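Local coordinates for FAD-binding PCMH-type domain-containing protein (Gibberella zeae, PDB 6YJO) that binds flavin-adenine dinucleotide through covalent links and probably works as an oxidoreductase, consistent with oxidation of oligosaccharides, at residues M351-T356 against H412-L417; M456-L461 against R473-S478. One frame throughout, in Å; residues are numbered along the deposited sequence.

Interaction 1. Residues M351-T356 against H412-L417; sequences MTKALT and HRDKLL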
ATOM      1  N   MET A 351       2.659 -12.206   3.617  1.00 48.87           N
ATOM      2  CA  MET A 351       3.855 -12.098   2.781  1.00 50.92           C
ATOM      3  C   MET A 351       4.618 -13.411   2.939  1.00 52.87           C
ATOM      4  O   MET A 351       5.618 -13.489   3.656  1.00 54.84           O
ATOM      5  CB  MET A 351       4.707 -10.876   3.183  1.00 52.37           C
ATOM      6  CG  MET A 351       4.019  -9.538   2.958  1.00 53.48           C
ATOM      7  SD  MET A 351       4.878  -8.487   1.767  1.00 55.30           S
ATOM      8  CE  MET A 351       4.784  -9.498   0.293  1.00 57.60           C
ATOM      9  N   THR A 352       4.139 -14.448   2.257  1.00 52.97           N
ATOM     10  CA  THR A 352       4.642 -15.803   2.440  1.00 54.41           C
ATOM     11  C   THR A 352       5.761 -16.123   1.458  1.00 58.73           C
ATOM     12  O   THR A 352       5.937 -15.470   0.428  1.00 59.06           O
ATOM     13  CB  THR A 352       3.526 -16.840   2.258  1.00 52.50           C
ATOM     14  OG1 THR A 352       3.078 -16.833   0.897  1.00 52.26           O
ATOM     15  CG2 THR A 352       2.359 -16.552   3.174  1.00 49.77           C
ATOM     16  N   LYS A 353       6.525 -17.152   1.808  1.00 61.71           N
ATOM     17  CA  LYS A 353       7.317 -17.902   0.853  1.00 64.12           C
ATOM     18  C   LYS A 353       6.446 -18.971   0.197  1.00 63.42           C
ATOM     19  O   LYS A 353       5.269 -19.138   0.525  1.00 60.68           O
ATOM     20  CB  LYS A 353       8.520 -18.536   1.551  1.00 67.44           C
ATOM     21  CG  LYS A 353       9.481 -17.528   2.158  1.00 68.48           C
ATOM     22  CD  LYS A 353      10.506 -18.198   3.060  1.00 71.93           C
ATOM     23  CE  LYS A 353      11.578 -17.219   3.515  1.00 73.80           C
ATOM     24  NZ  LYS A 353      12.564 -16.911   2.441  1.00 75.92           N
ATOM     25  N   ALA A 354       7.032 -19.686  -0.758  1.00 66.23           N
ATOM     26  CA  ALA A 354       6.395 -20.847  -1.365  1.00 68.07           C
ATOM     27  C   ALA A 354       5.772 -21.754  -0.313  1.00 68.06           C
ATOM     28  O   ALA A 354       6.468 -22.283   0.559  1.00 69.71           O
ATOM     29  CB  ALA A 354       7.434 -21.620  -2.179  1.00 72.82           C
ATOM     30  N   LEU A 355       4.453 -21.930  -0.388  1.00 66.27           N
ATOM     31  CA  LEU A 355       3.765 -22.863   0.496  1.00 67.62           C
ATOM     32  C   LEU A 355       4.100 -24.308   0.132  1.00 70.83           C
ATOM     33  O   LEU A 355       4.332 -24.642  -1.033  1.00 71.43           O
ATOM     34  CB  LEU A 355       2.250 -22.658   0.424  1.00 64.76           C
ATOM     35  CG  LEU A 355       1.623 -21.574   1.303  1.00 63.81           C
ATOM     36  CD1 LEU A 355       2.056 -20.175   0.877  1.00 62.51           C
ATOM     37  CD2 LEU A 355       0.102 -21.709   1.274  1.00 61.96           C
ATOM     38  N   THR A 356       4.110 -25.170   1.147  1.00 72.46           N
ATOM     39  CA  THR A 356       4.273 -26.602   0.950  1.00 73.74           C
ATOM     40  C   THR A 356       2.965 -27.218   0.461  1.00 72.70           C
ATOM     41  O   THR A 356       1.895 -26.616   0.571  1.00 69.52           O
ATOM     42  CB  THR A 356       4.704 -27.279   2.252  1.00 74.81           C
ATOM     43  OG1 THR A 356       3.630 -27.213   3.198  1.00 73.78           O
ATOM     44  CG2 THR A 356       5.929 -26.595   2.831  1.00 74.94           C
ATOM     45  N   HIS A 412      10.538  -7.783   3.160  1.00 47.20           N
ATOM     46  CA  HIS A 412       9.900  -8.937   2.541  1.00 47.21           C
ATOM     47  C   HIS A 412      10.381  -9.213   1.117  1.00 49.78           C
ATOM     48  O   HIS A 412       9.709  -9.939   0.377  1.00 50.98           O
ATOM     49  CB  HIS A 412       8.380  -8.760   2.559  1.00 43.57           C
ATOM     50  CG  HIS A 412       7.812  -8.554   3.929  1.00 42.76           C
ATOM     51  ND1 HIS A 412       8.014  -9.445   4.963  1.00 42.99           N
ATOM     52  CD2 HIS A 412       7.044  -7.561   4.437  1.00 41.24           C
ATOM     53  CE1 HIS A 412       7.399  -9.009   6.046  1.00 42.30           C
ATOM     54  NE2 HIS A 412       6.803  -7.867   5.754  1.00 41.75           N
ATOM     55  N   ARG A 413      11.535  -8.671   0.720  1.00 49.58           N
ATOM     56  CA  ARG A 413      12.039  -8.967  -0.619  1.00 49.52           C
ATOM     57  C   ARG A 413      12.325 -10.449  -0.808  1.00 48.98           C
ATOM     58  O   ARG A 413      12.383 -10.918  -1.951  1.00 47.27           O
ATOM     59  CB  ARG A 413      13.292  -8.140  -0.909  1.00 49.84           C
ATOM     60  CG  ARG A 413      13.004  -6.658  -1.027  1.00 48.25           C
ATOM     61  CD  ARG A 413      14.241  -5.839  -1.329  1.00 48.88           C
ATOM     62  NE  ARG A 413      13.994  -4.435  -1.016  1.00 48.92           N
ATOM     63  CZ  ARG A 413      13.175  -3.653  -1.711  1.00 47.58           C
ATOM     64  NH1 ARG A 413      12.529  -4.137  -2.763  1.00 46.47           N
ATOM     65  NH2 ARG A 413      13.002  -2.388  -1.354  1.00 47.14           N
ATOM     66  N   ASP A 414      12.496 -11.197   0.282  1.00 51.75           N
ATOM     67  CA  ASP A 414      12.700 -12.637   0.196  1.00 55.46           C
ATOM     68  C   ASP A 414      11.394 -13.411   0.088  1.00 55.19           C
ATOM     69  O   ASP A 414      11.428 -14.628  -0.123  1.00 57.50           O
ATOM     70  CB  ASP A 414      13.495 -13.129   1.411  1.00 59.44           C
ATOM     71  CG  ASP A 414      12.785 -12.848   2.727  1.00 62.03           C
ATOM     72  OD1 ASP A 414      11.745 -12.154   2.714  1.00 61.36           O
ATOM     73  OD2 ASP A 414      13.268 -13.323   3.777  1.00 64.39           O
ATOM     74  N   LYS A 415      10.253 -12.743   0.229  1.00 51.68           N
ATOM     75  CA  LYS A 415       8.974 -13.424   0.121  1.00 49.48           C
ATOM     76  C   LYS A 415       8.593 -13.608  -1.346  1.00 49.05           C
ATOM     77  O   LYS A 415       9.054 -12.887  -2.236  1.00 49.04           O
ATOM     78  CB  LYS A 415       7.885 -12.645   0.857  1.00 46.58           C
ATOM     79  CG  LYS A 415       8.221 -12.314   2.312  1.00 47.63           C
ATOM     80  CD  LYS A 415       8.555 -13.567   3.121  1.00 49.23           C
ATOM     81  CE  LYS A 415       8.829 -13.229   4.583  1.00 49.51           C
ATOM     82  NZ  LYS A 415       9.974 -12.290   4.744  1.00 49.99           N
ATOM     83  N   LEU A 416       7.736 -14.593  -1.594  1.00 48.14           N
ATOM     84  CA  LEU A 416       7.300 -14.904  -2.946  1.00 47.61           C
ATOM     85  C   LEU A 416       5.882 -14.452  -3.253  1.00 46.48           C
ATOM     86  O   LEU A 416       5.615 -14.039  -4.382  1.00 46.17           O
ATOM     87  CB  LEU A 416       7.402 -16.412  -3.203  1.00 48.78           C
ATOM     88  CG  LEU A 416       6.970 -16.904  -4.585  1.00 48.88           C
ATOM     89  CD1 LEU A 416       7.892 -16.356  -5.665  1.00 50.30           C
ATOM     90  CD2 LEU A 416       6.936 -18.422  -4.621  1.00 49.52           C
ATOM     91  N   LEU A 417       4.979 -14.501  -2.274  1.00 45.29           N
ATOM     92  CA  LEU A 417       3.557 -14.295  -2.502  1.00 44.16           C
ATOM     93  C   LEU A 417       3.028 -13.186  -1.605  1.00 42.88           C
ATOM     94  O   LEU A 417       3.352 -13.133  -0.416  1.00 44.07           O
ATOM     95  CB  LEU A 417       2.776 -15.583  -2.246  1.00 44.75           C
ATOM     96  CG  LEU A 417       3.200 -16.795  -3.077  1.00 46.30           C
ATOM     97  CD1 LEU A 417       2.440 -18.040  -2.632  1.00 47.65           C
ATOM     98  CD2 LEU A 417       3.000 -16.530  -4.571  1.00 43.93           C
TER

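Interaction 2. Residues M456-L461 against R473-S478; sequences MYANYL and RYYGKS. With FAD (flavin-adenine dinucleotide), chain C.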
ATOM      1  N   MET A 456       3.699  -9.744   7.000  1.00 49.10           N
ATOM      2  CA  MET A 456       2.485  -9.087   6.549  1.00 45.10           C
ATOM      3  C   MET A 456       2.866  -7.757   5.913  1.00 44.43           C
ATOM      4  O   MET A 456       3.996  -7.283   6.039  1.00 46.30           O
ATOM      5  CB  MET A 456       1.492  -8.903   7.706  1.00 44.42           C
ATOM      6  CG  MET A 456       1.034 -10.221   8.320  1.00 46.27           C
ATOM      7  SD  MET A 456      -0.103 -10.028   9.705  1.00 48.57           S
ATOM      8  CE  MET A 456      -1.657  -9.763   8.851  1.00 48.29           C
ATOM      9  N   TYR A 457       1.905  -7.155   5.225  1.00 42.42           N
ATOM     10  CA  TYR A 457       2.141  -5.994   4.379  1.00 40.29           C
ATOM     11  C   TYR A 457       1.484  -4.774   5.013  1.00 39.40           C
ATOM     12  O   TYR A 457       0.268  -4.766   5.236  1.00 38.44           O
ATOM     13  CB  TYR A 457       1.589  -6.252   2.979  1.00 39.36           C
ATOM     14  CG  TYR A 457       1.798  -5.135   1.983  1.00 37.01           C
ATOM     15  CD1 TYR A 457       2.920  -4.321   2.037  1.00 36.36           C
ATOM     16  CD2 TYR A 457       0.868  -4.905   0.977  1.00 35.43           C
ATOM     17  CE1 TYR A 457       3.106  -3.306   1.120  1.00 36.31           C
ATOM     18  CE2 TYR A 457       1.046  -3.899   0.060  1.00 35.07           C
ATOM     19  CZ  TYR A 457       2.168  -3.104   0.131  1.00 36.19           C
ATOM     20  OH  TYR A 457       2.343  -2.092  -0.786  1.00 37.20           O
ATOM     21  N   ALA A 458       2.288  -3.741   5.282  1.00 39.16           N
ATOM     22  CA  ALA A 458       1.804  -2.596   6.052  1.00 39.26           C
ATOM     23  C   ALA A 458       0.696  -1.845   5.322  1.00 37.85           C
ATOM     24  O   ALA A 458      -0.265  -1.388   5.953  1.00 38.07           O
ATOM     25  CB  ALA A 458       2.962  -1.651   6.367  1.00 39.09           C
ATOM     26  N   ASN A 459       0.813  -1.684   3.999  1.00 36.05           N
ATOM     27  CA  ASN A 459      -0.237  -0.989   3.257  1.00 37.40           C
ATOM     28  C   ASN A 459      -1.551  -1.761   3.257  1.00 37.58           C
ATOM     29  O   ASN A 459      -2.609  -1.161   3.041  1.00 38.15           O
ATOM     30  CB  ASN A 459       0.212  -0.723   1.819  1.00 37.57           C
ATOM     31  CG  ASN A 459       1.047   0.541   1.691  1.00 36.70           C
ATOM     32  OD1 ASN A 459       0.811   1.529   2.383  1.00 35.28           O
ATOM     33  ND2 ASN A 459       2.030   0.512   0.798  1.00 38.70           N
ATOM     34  N   TYR A 460      -1.505  -3.070   3.473  1.00 37.78           N
ATOM     35  CA  TYR A 460      -2.697  -3.883   3.731  1.00 37.78           C
ATOM     36  C   TYR A 460      -2.808  -4.210   5.216  1.00 38.12           C
ATOM     37  O   TYR A 460      -3.041  -5.358   5.603  1.00 35.93           O
ATOM     38  CB  TYR A 460      -2.656  -5.165   2.902  1.00 39.03           C
ATOM     39  CG  TYR A 460      -2.681  -4.992   1.393  1.00 39.24           C
ATOM     40  CD1 TYR A 460      -3.081  -3.799   0.801  1.00 39.44           C
ATOM     41  CD2 TYR A 460      -2.317  -6.042   0.558  1.00 39.80           C
ATOM     42  CE1 TYR A 460      -3.106  -3.657  -0.573  1.00 40.85           C
ATOM     43  CE2 TYR A 460      -2.339  -5.910  -0.808  1.00 40.84           C
ATOM     44  CZ  TYR A 460      -2.733  -4.717  -1.377  1.00 42.02           C
ATOM     45  OH  TYR A 460      -2.752  -4.590  -2.755  1.00 42.09           O
ATOM     46  N   LEU A 461      -2.638  -3.200   6.067  1.00 39.88           N
ATOM     47  CA  LEU A 461      -2.488  -3.443   7.496  1.00 41.44           C
ATOM     48  C   LEU A 461      -3.699  -4.172   8.060  1.00 44.33           C
ATOM     49  O   LEU A 461      -4.849  -3.852   7.741  1.00 44.63           O
ATOM     50  CB  LEU A 461      -2.273  -2.124   8.240  1.00 41.15           C
ATOM     51  CG  LEU A 461      -3.346  -1.043   8.090  1.00 41.28           C
ATOM     52  CD1 LEU A 461      -4.337  -1.092   9.245  1.00 41.49           C
ATOM     53  CD2 LEU A 461      -2.693   0.329   7.991  1.00 41.93           C
ATOM     54  N   ARG A 473       5.454  -8.223  12.038  1.00 49.78           N
ATOM     55  CA  ARG A 473       5.131  -8.812  10.744  1.00 47.11           C
ATOM     56  C   ARG A 473       5.340  -7.844   9.586  1.00 47.15           C
ATOM     57  O   ARG A 473       5.778  -8.265   8.509  1.00 47.84           O
ATOM     58  CB  ARG A 473       3.683  -9.313  10.749  1.00 46.13           C
ATOM     59  CG  ARG A 473       3.403 -10.391  11.786  1.00 48.61           C
ATOM     60  CD  ARG A 473       4.161 -11.681  11.501  1.00 51.16           C
ATOM     61  NE  ARG A 473       3.981 -12.659  12.571  1.00 55.79           N
ATOM     62  CZ  ARG A 473       4.649 -13.806  12.665  1.00 57.96           C
ATOM     63  NH1 ARG A 473       5.553 -14.136  11.750  1.00 57.31           N
ATOM     64  NH2 ARG A 473       4.411 -14.625  13.683  1.00 60.29           N
ATOM     65  N   TYR A 474       5.029  -6.556   9.770  1.00 45.60           N
ATOM     66  CA  TYR A 474       5.244  -5.604   8.682  1.00 43.92           C
ATOM     67  C   TYR A 474       6.730  -5.344   8.464  1.00 44.68           C
ATOM     68  O   TYR A 474       7.185  -5.226   7.318  1.00 45.39           O
ATOM     69  CB  TYR A 474       4.546  -4.273   8.964  1.00 42.36           C
ATOM     70  CG  TYR A 474       3.073  -4.331   9.296  1.00 41.55           C
ATOM     71  CD1 TYR A 474       2.295  -5.445   8.999  1.00 41.53           C
ATOM     72  CD2 TYR A 474       2.455  -3.243   9.896  1.00 39.56           C
ATOM     73  CE1 TYR A 474       0.944  -5.471   9.313  1.00 41.55           C
ATOM     74  CE2 TYR A 474       1.111  -3.259  10.205  1.00 39.24           C
ATOM     75  CZ  TYR A 474       0.361  -4.373   9.917  1.00 40.60           C
ATOM     76  OH  TYR A 474      -0.978  -4.396  10.227  1.00 41.68           O
ATOM     77  N   TYR A 475       7.497  -5.244   9.549  1.00 44.98           N
ATOM     78  CA  TYR A 475       8.850  -4.715   9.502  1.00 45.37           C
ATOM     79  C   TYR A 475       9.923  -5.725   9.883  1.00 48.17           C
ATOM     80  O   TYR A 475      11.110  -5.435   9.693  1.00 50.39           O
ATOM     81  CB  TYR A 475       8.949  -3.482  10.414  1.00 43.44           C
ATOM     82  CG  TYR A 475       7.857  -2.477  10.116  1.00 41.17           C
ATOM     83  CD1 TYR A 475       7.645  -2.025   8.821  1.00 40.74           C
ATOM     84  CD2 TYR A 475       7.010  -2.018  11.111  1.00 41.84           C
ATOM     85  CE1 TYR A 475       6.637  -1.123   8.530  1.00 41.09           C
ATOM     86  CE2 TYR A 475       6.001  -1.117  10.829  1.00 41.74           C
ATOM     87  CZ  TYR A 475       5.819  -0.675   9.538  1.00 42.33           C
ATOM     88  OH  TYR A 475       4.816   0.221   9.255  1.00 43.25           O
ATOM     89  N   GLY A 476       9.551  -6.886  10.409  1.00 56.27           N
ATOM     90  CA  GLY A 476      10.506  -7.975  10.532  1.00 57.35           C
ATOM     91  C   GLY A 476      11.738  -7.585  11.325  1.00 57.04           C
ATOM     92  O   GLY A 476      11.650  -6.990  12.404  1.00 58.19           O
ATOM     93  N   LYS A 477      12.909  -7.927  10.784  1.00 55.56           N
ATOM     94  CA  LYS A 477      14.179  -7.711  11.469  1.00 55.35           C
ATOM     95  C   LYS A 477      14.673  -6.271  11.360  1.00 52.80           C
ATOM     96  O   LYS A 477      15.783  -5.975  11.817  1.00 51.10           O
ATOM     97  CB  LYS A 477      15.244  -8.670  10.927  1.00 57.91           C
ATOM     98  CG  LYS A 477      15.644  -8.427   9.474  1.00 60.12           C
ATOM     99  CD  LYS A 477      16.781  -9.354   9.057  1.00 65.03           C
ATOM    100  CE  LYS A 477      17.143  -9.175   7.591  1.00 66.46           C
ATOM    101  NZ  LYS A 477      18.460  -9.789   7.256  1.00 69.39           N
ATOM    102  N   SER A 478      13.886  -5.382  10.755  1.00 51.58           N
ATOM    103  CA  SER A 478      14.191  -3.958  10.776  1.00 50.56           C
ATOM    104  C   SER A 478      13.707  -3.278  12.046  1.00 49.60           C
ATOM    105  O   SER A 478      14.119  -2.143  12.313  1.00 49.76           O
ATOM    106  CB  SER A 478      13.561  -3.266   9.568  1.00 49.26           C
ATOM    107  OG  SER A 478      14.221  -3.628   8.367  1.00 51.82           O
TER
HETATM  108  PA  FAD C 601      -3.630   7.680   4.286  1.00 43.29           P
HETATM  109  O1A FAD C 601      -4.660   7.206   5.240  1.00 39.29           O
HETATM  110  O2A FAD C 601      -3.716   9.180   3.959  1.00 39.92           O
HETATM  111  O5B FAD C 601      -2.184   7.315   4.794  1.00 37.36           O
HETATM  112  C5B FAD C 601      -1.864   5.985   5.253  1.00 39.79           C
HETATM  113  C4B FAD C 601      -0.662   6.048   6.156  1.00 40.18           C
HETATM  114  O4B FAD C 601       0.318   6.953   5.589  1.00 40.72           O
HETATM  115  C3B FAD C 601      -0.949   6.569   7.561  1.00 39.73           C
HETATM  116  O3B FAD C 601      -0.098   5.944   8.516  1.00 38.80           O
HETATM  117  C2B FAD C 601      -0.650   8.060   7.420  1.00 40.13           C
HETATM  118  O2B FAD C 601      -0.315   8.659   8.664  1.00 41.63           O
HETATM  119  C1B FAD C 601       0.559   8.018   6.490  1.00 39.56           C
HETATM  120  N9A FAD C 601       0.773   9.249   5.733  1.00 39.82           N
HETATM  121  C8A FAD C 601      -0.051   9.812   4.792  1.00 39.23           C
HETATM  122  N7A FAD C 601       0.400  10.933   4.284  1.00 38.51           N
HETATM  123  C5A FAD C 601       1.611  11.125   4.940  1.00 39.87           C
HETATM  124  C6A FAD C 601       2.582  12.136   4.852  1.00 37.62           C
HETATM  125  N6A FAD C 601       2.495  13.192   4.040  1.00 39.13           N
HETATM  126  N1A FAD C 601       3.670  12.024   5.647  1.00 37.40           N
HETATM  127  C2A FAD C 601       3.767  10.972   6.462  1.00 38.04           C
HETATM  128  N3A FAD C 601       2.916   9.958   6.628  1.00 39.01           N
HETATM  129  C4A FAD C 601       1.845  10.096   5.833  1.00 38.83           C
HETATM  130  N1  FAD C 601      -1.777  -1.065  -1.926  1.00 47.15           N
HETATM  131  C2  FAD C 601      -0.967  -1.763  -2.776  1.00 49.70           C
HETATM  132  O2  FAD C 601       0.186  -2.077  -2.460  1.00 50.98           O
HETATM  133  N3  FAD C 601      -1.439  -2.131  -4.027  1.00 50.07           N
HETATM  134  C4  FAD C 601      -2.695  -1.859  -4.532  1.00 49.02           C
HETATM  135  O4  FAD C 601      -3.005  -2.236  -5.661  1.00 49.56           O
HETATM  136  C4X FAD C 601      -3.546  -1.120  -3.621  1.00 47.28           C
HETATM  137  N5  FAD C 601      -4.751  -0.818  -4.016  1.00 45.69           N
HETATM  138  C5X FAD C 601      -5.560  -0.106  -3.144  1.00 42.30           C
HETATM  139  C6  FAD C 601      -6.860   0.201  -3.528  1.00 37.51           C
HETATM  140  C7  FAD C 601      -7.703   0.938  -2.706  1.00 37.26           C
HETATM  141  C7M FAD C 601      -9.095   1.268  -3.177  1.00 34.56           C
HETATM  142  C8  FAD C 601      -7.259   1.318  -1.428  1.00 35.79           C
HETATM  143  C8M FAD C 601      -8.141   2.106  -0.499  1.00 33.94           C
HETATM  144  C9  FAD C 601      -5.966   0.992  -1.027  1.00 39.72           C
HETATM  145  C9A FAD C 601      -5.121   0.282  -1.870  1.00 41.22           C
HETATM  146  N10 FAD C 601      -3.807  -0.056  -1.493  1.00 43.02           N
HETATM  147  C10 FAD C 601      -2.995  -0.765  -2.338  1.00 45.77           C
HETATM  148  C1' FAD C 601      -3.297   0.292  -0.160  1.00 39.22           C
HETATM  149  C2' FAD C 601      -2.513   1.594  -0.118  1.00 36.31           C
HETATM  150  O2' FAD C 601      -1.201   1.388  -0.641  1.00 35.55           O
HETATM  151  C3' FAD C 601      -2.403   2.049   1.338  1.00 34.19           C
HETATM  152  O3' FAD C 601      -3.719   2.130   1.874  1.00 31.65           O
HETATM  153  C4' FAD C 601      -1.716   3.399   1.531  1.00 33.37           C
HETATM  154  O4' FAD C 601      -0.836   3.345   2.654  1.00 32.20           O
HETATM  155  C5' FAD C 601      -2.733   4.498   1.731  1.00 33.29           C
HETATM  156  O5' FAD C 601      -2.092   5.775   1.549  1.00 32.73           O
HETATM  157  P   FAD C 601      -2.929   7.099   1.562  1.00 38.79           P
HETATM  158  O1P FAD C 601      -1.990   8.300   1.708  1.00 32.24           O
HETATM  159  O2P FAD C 601      -3.849   7.112   0.397  1.00 31.17           O
HETATM  160  O3P FAD C 601      -3.763   6.893   2.915  1.00 35.27           O
HETATM  161  O   HOH W   1       5.247  -4.149   5.319  1.00 30.08           O

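Interaction 1. Residues M351-T356 against H412-L417
A classic beta bulge sets two residues, Leu416 and Leu417, opposite the single Thr352, at the point where edge strand 346-352 pairs antiparallel with the start of strand 417-423. Thr352 O collects two amides: Leu416 N at 2.8 Å, lying in the carbonyl plane, and Leu417 N at 3.0 Å, tilted 26° from it. The return bond from Thr352 N to Leu417 O is weak, and the CA-H of Met351 adds a contact to the same Leu417 O.

Beside the bulge, Met351 lies over one face of the His412 imidazole. Its CB is 4.0 Å from the ring centroid, close to the ring normal. The flexible, polarisable thioether suits this position: the bend at chi2 sets SD obliquely beside His412 CB and CD2, 3.6 Å from CD2, and the bend at chi3 turns CE away from the ring toward Leu417 O. Lys415 supplies its aliphatic stem to the Met351 backbone, with CD 3.0 Å from Met351 O. Its chain is bent at chi2 and chi4, which turns NZ back to Asp414 OD1 at 2.7 Å. A longer salt bridge joins Lys353 NZ to the other oxygen, Asp414 OD2.

Farther out, Gln263 and Ala266 of helix 252-268 pack on Ala354, Leu416 and Leu417. Threonine serves two partners here: its OG1 (chi1 66°) is hydrogen-bonded to Trp419 NE1 and packs 3.4 Å from Leu417 CB.

Interaction 2. Residues M456-L461 against R473-S478
Ala458 lies over one face of the Tyr474 ring and Met456 meets its edge, where the last turn of helix 467-475 meets a flavin-binding loop in the berberine-like C-terminal part of the protein. The backbones are joined by Met456 N to Arg473 O at 3.0 Å, nearly straight at hydrogen but with the donor well above the carbonyl plane.

The Tyr474 side chain can be followed outward. CB lies near the methyl of Ala458 and also over the centre of the Tyr475 ring. CG then passes beneath the Ala458 backbone, whose CA is 4.0 Å from the ring centroid in a CH-pi contact over the face; a residue as small as alanine lets the main chain come down onto the aromatic surface. Ala458 CB lies over the same face, toward CD2. CD1 and CE1 bring one ring edge to Met456 CB, 3.8 Å from CD1. At CZ the ring reaches Leu461 CB at 3.8 Å. The tip, OH, sits 3.3 Å from Leu461 CA and is hydrogen-bonded to Gln499, so tyrosine provides both a broad apolar plate and a polar end.

Water 1 bridges the two backbones, accepting from Ala458 N and donating to Tyr474 O.

On the far side of the loop, Tyr457 and Asn459 bind the cofactor. Tyr457 CG is anti to the backbone N (chi1 -179°), sending the phenol away from the helix toward the isoalloxazine. The ribityl O4' of FAD donates to Asn459 OD1. Asn459 CB lies over one face of the Tyr457 ring, and Asn459 ND2 donates to Tyr457 OH in the plane of the amide. That hydroxyl in turn donates to FAD O2 at 2.7 Å.

Overall arrangement
From the N terminus, the chain leaves strand 346-352 through 353-356, runs through helix 357-371, strand 380-386 and a long loop, and returns at 412-417; interaction 1 closes this excursion of 55 residues. The chain then passes along strand 417-423 and helix 431-446 before interaction 2 closes a short loop of 11 residues containing most of helix 467-475. The two closures follow in series, neither nested nor crossed. They nevertheless touch: His412 NE2 forms weak hydrogen bonds with Met456 O and Tyr474 O, and Met351 packs on the Met456 backbone and on the Tyr457 side chain. The edge of the seven-stranded antiparallel sheet is thus tied to the loop that binds FAD.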